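PDB 3TQK: phospho-2-dehydro-3-deoxyheptonate aldolase from Francisella tularensis, which probably catalyses the condensation of phosphoenolpyruvate with D-erythrose 4-phosphate to give 3-deoxy-D-arabino-heptulosonate 7-phosphate, the first step of chorismate biosynthesis. Local coordinates for residues L19-S29 / R121-N132; T258-H266 / N291-E299. All coordinates share one frame; numbering follows the deposited sequence.

Contact 1. Residues L19-S29 / R121-N132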
loop_
_atom_site.group_PDB
_atom_site.type_symbol
_atom_site.label_atom_id
_atom_site.label_comp_id
_atom_site.label_asym_id
_atom_site.label_seq_id
_atom_site.Cartn_x
_atom_site.Cartn_y
_atom_site.Cartn_z
ATOM N N LEU A 19 -5.231 -19.636 -17.445
ATOM C CA LEU A 19 -5.071 -20.541 -16.313
ATOM C C LEU A 19 -6.406 -21.069 -15.820
ATOM O O LEU A 19 -6.476 -22.185 -15.322
ATOM C CB LEU A 19 -4.320 -19.880 -15.155
ATOM C CG LEU A 19 -2.952 -19.267 -15.456
ATOM C CD1 LEU A 19 -2.093 -19.166 -14.168
ATOM C CD2 LEU A 19 -2.246 -20.017 -16.540
ATOM N N ILE A 20 -7.455 -20.259 -15.941
ATOM C CA ILE A 20 -8.811 -20.689 -15.595
ATOM C C ILE A 20 -9.317 -21.765 -16.550
ATOM O O ILE A 20 -9.964 -22.706 -16.118
ATOM C CB ILE A 20 -9.796 -19.482 -15.513
ATOM C CG1 ILE A 20 -9.432 -18.610 -14.299
ATOM C CG2 ILE A 20 -11.274 -19.961 -15.392
ATOM C CD1 ILE A 20 -10.033 -17.216 -14.293
ATOM N N GLN A 21 -9.010 -21.650 -17.838
ATOM C CA GLN A 21 -9.325 -22.719 -18.789
ATOM C C GLN A 21 -8.532 -23.979 -18.475
ATOM O O GLN A 21 -9.088 -25.063 -18.438
ATOM C CB GLN A 21 -9.051 -22.302 -20.238
ATOM C CG GLN A 21 -10.009 -21.218 -20.768
ATOM C CD GLN A 21 -10.174 -21.245 -22.293
ATOM O OE1 GLN A 21 -10.902 -22.090 -22.829
ATOM N NE2 GLN A 21 -9.509 -20.309 -22.993
ATOM N N ASP A 22 -7.233 -23.823 -18.258
ATOM C CA ASP A 22 -6.350 -24.945 -17.923
ATOM C C ASP A 22 -6.726 -25.607 -16.594
ATOM O O ASP A 22 -6.650 -26.835 -16.475
ATOM C CB ASP A 22 -4.884 -24.480 -17.858
ATOM C CG ASP A 22 -4.301 -24.144 -19.234
ATOM O OD1 ASP A 22 -4.898 -24.509 -20.267
ATOM O OD2 ASP A 22 -3.221 -23.514 -19.287
ATOM N N ILE A 23 -7.129 -24.797 -15.611
ATOM C CA ILE A 23 -7.372 -25.269 -14.248
ATOM C C ILE A 23 -8.778 -24.807 -13.819
ATOM O O ILE A 23 -8.921 -23.837 -13.063
ATOM C CB ILE A 23 -6.286 -24.721 -13.268
ATOM C CG1 ILE A 23 -4.868 -25.058 -13.749
ATOM C CG2 ILE A 23 -6.477 -25.276 -11.865
ATOM C CD1 ILE A 23 -3.776 -24.289 -12.998
ATOM N N PRO A 24 -9.822 -25.483 -14.322
ATOM C CA PRO A 24 -11.173 -24.973 -14.159
ATOM C C PRO A 24 -11.684 -25.082 -12.737
ATOM O O PRO A 24 -11.179 -25.894 -11.958
ATOM C CB PRO A 24 -12.009 -25.854 -15.100
ATOM C CG PRO A 24 -11.228 -27.105 -15.252
ATOM C CD PRO A 24 -9.789 -26.715 -15.136
ATOM N N LEU A 25 -12.662 -24.241 -12.412
ATOM C CA LEU A 25 -13.384 -24.326 -11.142
ATOM C C LEU A 25 -14.194 -25.609 -11.130
ATOM O O LEU A 25 -15.140 -25.759 -11.908
ATOM C CB LEU A 25 -14.309 -23.121 -10.976
ATOM C CG LEU A 25 -15.117 -23.017 -9.685
ATOM C CD1 LEU A 25 -14.231 -22.999 -8.429
ATOM C CD2 LEU A 25 -16.003 -21.751 -9.748
ATOM N N LEU A 26 -13.804 -26.546 -10.275
ATOM C CA LEU A 26 -14.470 -27.845 -10.211
ATOM C C LEU A 26 -15.745 -27.704 -9.376
ATOM O O LEU A 26 -15.895 -26.741 -8.620
ATOM C CB LEU A 26 -13.523 -28.899 -9.624
ATOM C CG LEU A 26 -12.237 -29.179 -10.436
ATOM C CD1 LEU A 26 -11.259 -30.054 -9.656
ATOM C CD2 LEU A 26 -12.557 -29.829 -11.796
ATOM N N LYS A 27 -16.674 -28.652 -9.519
ATOM C CA LYS A 27 -17.978 -28.541 -8.856
ATOM C C LYS A 27 -17.828 -28.592 -7.339
ATOM O O LYS A 27 -18.412 -27.767 -6.638
ATOM C CB LYS A 27 -18.950 -29.628 -9.336
ATOM C CG LYS A 27 -20.422 -29.427 -8.850
ATOM C CD LYS A 27 -21.378 -30.510 -9.416
ATOM C CE LYS A 27 -22.746 -30.489 -8.715
ATOM N NZ LYS A 27 -23.683 -31.542 -9.221
ATOM N N THR A 28 -17.047 -29.543 -6.831
ATOM C CA THR A 28 -16.826 -29.631 -5.395
ATOM C C THR A 28 -16.201 -28.345 -4.853
ATOM O O THR A 28 -16.598 -27.856 -3.792
ATOM C CB THR A 28 -15.953 -30.841 -5.000
ATOM O OG1 THR A 28 -16.587 -32.047 -5.436
ATOM C CG2 THR A 28 -15.783 -30.918 -3.470
ATOM N N SER A 29 -15.241 -27.798 -5.595
ATOM C CA SER A 29 -14.638 -26.522 -5.254
ATOM C C SER A 29 -15.697 -25.421 -5.168
ATOM O O SER A 29 -15.746 -24.698 -4.189
ATOM C CB SER A 29 -13.542 -26.137 -6.262
ATOM O OG SER A 29 -12.443 -27.034 -6.200
ATOM N N ARG A 121 0.378 -20.361 -11.741
ATOM C CA ARG A 121 -0.228 -21.603 -12.192
ATOM C C ARG A 121 -0.298 -22.638 -11.089
ATOM O O ARG A 121 -1.349 -23.239 -10.866
ATOM C CB ARG A 121 0.552 -22.165 -13.375
ATOM C CG ARG A 121 -0.078 -23.388 -14.005
ATOM C CD ARG A 121 0.777 -23.875 -15.170
ATOM N NE ARG A 121 0.700 -22.961 -16.304
ATOM C CZ ARG A 121 -0.297 -22.928 -17.185
ATOM N NH1 ARG A 121 -1.341 -23.750 -17.087
ATOM N NH2 ARG A 121 -0.258 -22.051 -18.178
ATOM N N LEU A 122 0.808 -22.843 -10.385
ATOM C CA LEU A 122 0.819 -23.804 -9.277
ATOM C C LEU A 122 -0.012 -23.324 -8.065
ATOM O O LEU A 122 -0.584 -24.137 -7.336
ATOM C CB LEU A 122 2.258 -24.127 -8.883
ATOM C CG LEU A 122 3.102 -24.793 -9.987
ATOM C CD1 LEU A 122 4.479 -25.192 -9.453
ATOM C CD2 LEU A 122 2.408 -26.019 -10.589
ATOM N N ALA A 123 -0.094 -22.010 -7.871
ATOM C CA ALA A 123 -0.878 -21.444 -6.774
ATOM C C ALA A 123 -2.347 -21.751 -7.001
ATOM O O ALA A 123 -3.036 -22.257 -6.106
ATOM C CB ALA A 123 -0.651 -19.928 -6.652
ATOM N N ARG A 124 -2.825 -21.465 -8.207
ATOM C CA ARG A 124 -4.204 -21.752 -8.539
ATOM C C ARG A 124 -4.455 -23.248 -8.442
ATOM O O ARG A 124 -5.475 -23.657 -7.888
ATOM C CB ARG A 124 -4.563 -21.268 -9.937
ATOM C CG ARG A 124 -6.047 -21.430 -10.242
ATOM C CD ARG A 124 -6.402 -21.101 -11.673
ATOM N NE ARG A 124 -7.744 -21.586 -11.957
ATOM C CZ ARG A 124 -8.853 -20.993 -11.537
ATOM N NH1 ARG A 124 -8.800 -19.857 -10.844
ATOM N NH2 ARG A 124 -10.023 -21.537 -11.815
ATOM N N ASN A 125 -3.541 -24.056 -8.981
ATOM C CA ASN A 125 -3.727 -25.508 -8.976
ATOM C C ASN A 125 -3.766 -26.061 -7.554
ATOM O O ASN A 125 -4.515 -26.993 -7.269
ATOM C CB ASN A 125 -2.667 -26.244 -9.827
ATOM C CG ASN A 125 -3.227 -27.499 -10.517
ATOM O OD1 ASN A 125 -4.116 -28.154 -9.994
ATOM N ND2 ASN A 125 -2.710 -27.818 -11.699
ATOM N N LEU A 126 -2.979 -25.478 -6.659
ATOM C CA LEU A 126 -3.029 -25.870 -5.250
ATOM C C LEU A 126 -4.404 -25.552 -4.637
ATOM O O LEU A 126 -5.030 -26.396 -3.984
ATOM C CB LEU A 126 -1.925 -25.166 -4.453
ATOM C CG LEU A 126 -1.871 -25.465 -2.956
ATOM C CD1 LEU A 126 -1.803 -26.973 -2.679
ATOM C CD2 LEU A 126 -0.692 -24.738 -2.344
ATOM N N LEU A 127 -4.869 -24.333 -4.867
ATOM C CA LEU A 127 -6.169 -23.911 -4.363
ATOM C C LEU A 127 -7.294 -24.740 -4.954
ATOM O O LEU A 127 -8.248 -25.086 -4.251
ATOM C CB LEU A 127 -6.394 -22.437 -4.649
ATOM C CG LEU A 127 -5.563 -21.494 -3.796
ATOM C CD1 LEU A 127 -5.606 -20.122 -4.436
ATOM C CD2 LEU A 127 -6.059 -21.453 -2.332
ATOM N N SER A 128 -7.189 -25.089 -6.233
ATOM C CA SER A 128 -8.171 -25.989 -6.845
ATOM C C SER A 128 -8.199 -27.317 -6.093
ATOM O O SER A 128 -9.268 -27.762 -5.690
ATOM C CB SER A 128 -7.868 -26.211 -8.324
ATOM O OG SER A 128 -8.832 -27.054 -8.934
ATOM N N ASP A 129 -7.028 -27.917 -5.878
ATOM C CA ASP A 129 -6.913 -29.199 -5.175
ATOM C C ASP A 129 -7.474 -29.178 -3.747
ATOM O O ASP A 129 -8.215 -30.078 -3.357
ATOM C CB ASP A 129 -5.445 -29.689 -5.146
ATOM C CG ASP A 129 -4.915 -30.051 -6.535
ATOM O OD1 ASP A 129 -5.724 -30.101 -7.475
ATOM O OD2 ASP A 129 -3.695 -30.269 -6.698
ATOM N N LEU A 130 -7.119 -28.154 -2.980
ATOM C CA LEU A 130 -7.557 -28.048 -1.587
ATOM C C LEU A 130 -9.077 -27.893 -1.457
ATOM O O LEU A 130 -9.713 -28.615 -0.675
ATOM C CB LEU A 130 -6.847 -26.888 -0.898
ATOM C CG LEU A 130 -5.332 -27.053 -0.731
ATOM C CD1 LEU A 130 -4.711 -25.746 -0.265
ATOM C CD2 LEU A 130 -5.022 -28.160 0.241
ATOM N N THR A 131 -9.654 -26.962 -2.215
ATOM C CA THR A 131 -11.090 -26.742 -2.201
ATOM C C THR A 131 -11.840 -27.944 -2.756
ATOM O O THR A 131 -12.958 -28.247 -2.305
ATOM C CB THR A 131 -11.492 -25.512 -3.012
ATOM O OG1 THR A 131 -10.956 -25.622 -4.331
ATOM C CG2 THR A 131 -11.010 -24.219 -2.325
ATOM N N ASN A 132 -11.225 -28.633 -3.721
ATOM C CA ASN A 132 -11.802 -29.856 -4.260
ATOM C C ASN A 132 -11.827 -30.992 -3.236
ATOM O O ASN A 132 -12.637 -31.915 -3.343
ATOM C CB ASN A 132 -11.068 -30.291 -5.528
ATOM C CG ASN A 132 -11.815 -31.349 -6.289
ATOM O OD1 ASN A 132 -11.282 -32.420 -6.556
ATOM N ND2 ASN A 132 -13.077 -31.066 -6.621
HETATM O O HOH W 1 -8.979 -27.473 -11.631
HETATM O O HOH W 2 -11.422 -26.144 -8.607
HETATM O O HOH W 3 -15.368 -32.080 -8.495
#
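The carbonyl oxygen of I23, at the first residue to leave the helical path after helix 16-22, is gripped side-on by the guanidinium group of R124. NE reaches I23 O at 2.8 Å and NH2 reaches the same atom at 2.8 Å, and this oxygen lies almost in the guanidinium plane. With CG anti to the backbone N (chi1 -174°) and the chain extended as far as NE, R124 stretches from helix 116-132 to the end of helix 16-22 and the loop after it, where I20 CG1 sits over the centre of one guanidinium face. E152 forms a salt bridge with R124 NH2, and the carbonyl of Y149 accepts from NH1. One helical turn earlier, the bent chain of R121 brings NH1 to D22 OD2 at 2.9 Å, a salt bridge whose hydrogen bond is nearly straight (169°), reaching the carboxylate on its anti side, somewhat out of its plane, while L19 CD2 rests over one guanidinium face, toward its rim. The I23 side chain lies along the helix, CD1 3.9 Å from N125 CB and CG2 against S128 CB. Farther along, waters join direct contacts such as L26 CD1 against N132 CG: one links P24 O to S128 OG, another L26 N, S29 OG and S128 OG. Two bonds to one carbonyl, with further partners, should fix the rotation of R124 and pin the connection between helices 16-22 and 27-45 against helix 116-132.

Contact 2. Residues T258-H266 / N291-E299. With MN (manganese (II) ion), chain B.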
loop_
_atom_site.group_PDB
_atom_site.type_symbol
_atom_site.label_atom_id
_atom_site.label_comp_id
_atom_site.label_asym_id
_atom_site.label_seq_id
_atom_site.Cartn_x
_atom_site.Cartn_y
_atom_site.Cartn_z
ATOM N N THR A 258 -19.428 -5.935 12.598
ATOM C CA THR A 258 -18.691 -7.191 12.468
ATOM C C THR A 258 -17.805 -7.395 13.683
ATOM O O THR A 258 -17.471 -6.434 14.383
ATOM C CB THR A 258 -17.829 -7.230 11.200
ATOM O OG1 THR A 258 -16.865 -6.160 11.212
ATOM C CG2 THR A 258 -18.712 -7.127 9.963
ATOM N N LYS A 259 -17.431 -8.646 13.935
ATOM C CA LYS A 259 -16.666 -8.983 15.142
ATOM C C LYS A 259 -15.152 -9.012 14.887
ATOM O O LYS A 259 -14.694 -8.684 13.793
ATOM C CB LYS A 259 -17.141 -10.319 15.729
ATOM C CG LYS A 259 -18.639 -10.454 15.913
ATOM C CD LYS A 259 -19.225 -9.502 16.914
ATOM C CE LYS A 259 -20.620 -9.989 17.303
ATOM N NZ LYS A 259 -21.166 -9.240 18.441
ATOM N N VAL A 260 -14.396 -9.419 15.908
ATOM C CA VAL A 260 -12.937 -9.335 15.916
ATOM C C VAL A 260 -12.296 -10.703 15.729
ATOM O O VAL A 260 -12.724 -11.682 16.339
ATOM C CB VAL A 260 -12.447 -8.757 17.269
ATOM C CG1 VAL A 260 -10.943 -8.830 17.386
ATOM C CG2 VAL A 260 -12.931 -7.316 17.444
HETATM N N MSE A 261 -11.275 -10.754 14.884
HETATM C CA MSE A 261 -10.395 -11.909 14.761
HETATM C C MSE A 261 -9.043 -11.585 15.409
HETATM O O MSE A 261 -8.553 -10.455 15.291
HETATM C CB MSE A 261 -10.187 -12.268 13.286
HETATM C CG MSE A 261 -9.087 -13.317 13.042
HETATM SE SE MSE A 261 -8.924 -13.819 11.170
HETATM C CE MSE A 261 -10.655 -14.720 10.899
ATOM N N ILE A 262 -8.428 -12.574 16.063
ATOM C CA ILE A 262 -7.116 -12.379 16.678
ATOM C C ILE A 262 -6.059 -13.341 16.115
ATOM O O ILE A 262 -6.232 -14.550 16.116
ATOM C CB ILE A 262 -7.186 -12.507 18.216
ATOM C CG1 ILE A 262 -8.317 -11.633 18.769
ATOM C CG2 ILE A 262 -5.846 -12.106 18.847
ATOM C CD1 ILE A 262 -8.463 -11.656 20.263
ATOM N N ASP A 263 -4.957 -12.784 15.639
ATOM C CA ASP A 263 -3.815 -13.574 15.182
ATOM C C ASP A 263 -3.058 -14.036 16.413
ATOM O O ASP A 263 -2.617 -13.203 17.191
ATOM C CB ASP A 263 -2.912 -12.708 14.299
ATOM C CG ASP A 263 -1.866 -13.520 13.522
ATOM O OD1 ASP A 263 -1.578 -14.676 13.904
ATOM O OD2 ASP A 263 -1.324 -12.984 12.522
ATOM N N CYS A 264 -2.924 -15.346 16.619
ATOM C CA CYS A 264 -2.115 -15.844 17.733
ATOM C C CYS A 264 -0.607 -15.710 17.475
ATOM O O CYS A 264 0.192 -15.846 18.408
ATOM C CB CYS A 264 -2.413 -17.315 18.027
ATOM S SG CYS A 264 -4.123 -17.653 18.403
ATOM N N SER A 265 -0.232 -15.466 16.221
ATOM C CA SER A 265 1.166 -15.459 15.799
ATOM C C SER A 265 1.670 -14.031 15.541
ATOM O O SER A 265 1.103 -13.062 16.046
ATOM C CB SER A 265 1.310 -16.323 14.536
ATOM O OG SER A 265 2.653 -16.694 14.319
ATOM N N HIS A 266 2.739 -13.922 14.753
ATOM C CA HIS A 266 3.366 -12.636 14.400
ATOM C C HIS A 266 3.573 -11.735 15.621
ATOM O O HIS A 266 4.219 -12.151 16.580
ATOM C CB HIS A 266 2.589 -11.961 13.263
ATOM C CG HIS A 266 2.440 -12.840 12.063
ATOM N ND1 HIS A 266 1.258 -13.478 11.752
ATOM C CD2 HIS A 266 3.343 -13.242 11.137
ATOM C CE1 HIS A 266 1.432 -14.209 10.664
ATOM N NE2 HIS A 266 2.692 -14.093 10.280
ATOM N N ASN A 291 -19.096 -12.770 23.004
ATOM C CA ASN A 291 -19.179 -13.162 21.609
ATOM C C ASN A 291 -18.434 -12.158 20.708
ATOM O O ASN A 291 -18.623 -12.170 19.499
ATOM C CB ASN A 291 -20.655 -13.307 21.172
ATOM C CG ASN A 291 -21.314 -14.612 21.683
ATOM O OD1 ASN A 291 -21.072 -15.047 22.800
ATOM N ND2 ASN A 291 -22.164 -15.214 20.861
ATOM N N ASP A 292 -17.587 -11.307 21.294
ATOM C CA ASP A 292 -16.848 -10.282 20.530
ATOM C C ASP A 292 -15.771 -10.847 19.601
ATOM O O ASP A 292 -15.546 -10.305 18.515
ATOM C CB ASP A 292 -16.165 -9.274 21.464
ATOM C CG ASP A 292 -17.149 -8.345 22.170
ATOM O OD1 ASP A 292 -18.268 -8.118 21.667
ATOM O OD2 ASP A 292 -16.771 -7.807 23.225
ATOM N N ILE A 293 -15.075 -11.885 20.062
ATOM C CA ILE A 293 -14.068 -12.565 19.258
ATOM C C ILE A 293 -14.787 -13.650 18.480
ATOM O O ILE A 293 -15.466 -14.490 19.075
ATOM C CB ILE A 293 -12.956 -13.197 20.128
ATOM C CG1 ILE A 293 -12.237 -12.127 20.967
ATOM C CG2 ILE A 293 -11.950 -13.933 19.253
ATOM C CD1 ILE A 293 -11.345 -12.680 22.114
ATOM N N PHE A 294 -14.676 -13.613 17.154
ATOM C CA PHE A 294 -15.255 -14.662 16.305
ATOM C C PHE A 294 -14.243 -15.639 15.749
ATOM O O PHE A 294 -14.624 -16.733 15.317
ATOM C CB PHE A 294 -16.038 -14.069 15.130
ATOM C CG PHE A 294 -15.181 -13.657 13.954
ATOM C CD1 PHE A 294 -14.818 -14.576 12.979
ATOM C CD2 PHE A 294 -14.771 -12.337 13.806
ATOM C CE1 PHE A 294 -14.054 -14.202 11.897
ATOM C CE2 PHE A 294 -13.998 -11.947 12.719
ATOM C CZ PHE A 294 -13.638 -12.889 11.763
ATOM N N GLY A 295 -12.968 -15.252 15.721
ATOM C CA GLY A 295 -11.955 -16.031 15.005
ATOM C C GLY A 295 -10.533 -15.837 15.501
ATOM O O GLY A 295 -10.230 -14.870 16.207
ATOM N N VAL A 296 -9.676 -16.797 15.149
ATOM C CA VAL A 296 -8.250 -16.712 15.411
ATOM C C VAL A 296 -7.459 -17.151 14.181
ATOM O O VAL A 296 -8.010 -17.775 13.265
ATOM C CB VAL A 296 -7.847 -17.559 16.634
ATOM C CG1 VAL A 296 -8.550 -17.046 17.883
ATOM C CG2 VAL A 296 -8.161 -19.048 16.407
HETATM N N MSE A 297 -6.180 -16.785 14.151
HETATM C CA MSE A 297 -5.240 -17.308 13.157
HETATM C C MSE A 297 -4.143 -18.051 13.882
HETATM O O MSE A 297 -3.667 -17.596 14.914
HETATM C CB MSE A 297 -4.599 -16.194 12.343
HETATM C CG MSE A 297 -5.548 -15.093 11.906
HETATM SE SE MSE A 297 -4.743 -13.985 10.508
HETATM C CE MSE A 297 -4.487 -15.373 9.143
ATOM N N ILE A 298 -3.751 -19.198 13.336
ATOM C CA ILE A 298 -2.665 -19.997 13.878
ATOM C C ILE A 298 -1.709 -20.319 12.742
ATOM O O ILE A 298 -2.147 -20.676 11.649
ATOM C CB ILE A 298 -3.184 -21.327 14.422
ATOM C CG1 ILE A 298 -4.173 -21.100 15.560
ATOM C CG2 ILE A 298 -2.017 -22.219 14.869
ATOM C CD1 ILE A 298 -4.945 -22.347 15.914
ATOM N N GLU A 299 -0.410 -20.181 12.991
ATOM C CA GLU A 299 0.605 -20.560 12.008
ATOM C C GLU A 299 1.101 -21.957 12.357
ATOM O O GLU A 299 1.682 -22.176 13.417
ATOM C CB GLU A 299 1.745 -19.524 11.930
ATOM C CG GLU A 299 1.385 -18.307 11.056
ATOM C CD GLU A 299 2.536 -17.319 10.840
ATOM O OE1 GLU A 299 3.256 -16.977 11.809
ATOM O OE2 GLU A 299 2.699 -16.860 9.687
HETATM MN MN MN B . 3.888 -15.407 8.915
HETATM O O HOH W 4 -20.474 -9.941 21.155
HETATM O O HOH W 5 4.969 -15.058 13.123
#
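The last two strands of a closed eight-stranded parallel barrel, 260-263 and 293-299, run side by side here and deliver two manganese ligands at or just beyond their C-terminal ends. H266 NE2 binds the ion at 2.2 Å and E299 OE2 at 2.0 Å; C58 and D322 complete the protein part of the site. The imidazole and carboxylate planes are turned 51° apart, with E299 OE1 over one face of the H266 ring. Second-shell bonds position both ligands: H266 ND1 donates to D263 OD2 at 2.7 Å, on the syn side of a carboxylate also paired with K183, and S265 OG donates to E299 OE1 at 2.6 Å, on its anti side. D263 OD1 accepts from S265 N as well, closing an Asx turn at the strand end. Farther back, the backbones exchange parallel-sheet bonds such as I262 N to G295 O, and a beta bulge shifts the register between V260 and M261. F294, its CG between the backbone N and the carbonyl carbon (chi1 82°), presents its ring to M261 CE, 3.6 Å from F294 CE1. The selenium of selenomethionine M261, SE, lies 3.7 Å from CG of M297, also a selenomethionine, whereas I262 CD1 meets I293 CD1 on the other sheet face. An active site at the C-terminal ends of the strands is the hallmark of TIM-barrel enzymes, and this metal site fits it, in a class-I DAHP synthase.

Contact 2 is buried and joins neighbouring strands of the barrel sheet itself, so parallel-sheet backbone bonding, interrupted by a bulge, and apolar packing dominate until the strand ends, where polar groups gather round manganese. Contact 1 is only partly buried and lies among the outer helices, away from the annotated sites; there, arginines, bridging waters and a few aliphatic side chains share the joining. The two share no segment, and their centres, about 28 Å apart, lie on opposite sides of the chain's centre. Helix 27-45 nevertheless relates them: its start belongs to contact 1, while I43 and I44 near its end pack against F294 of contact 2. The pair illustrates how chemistry can follow place in a barrel.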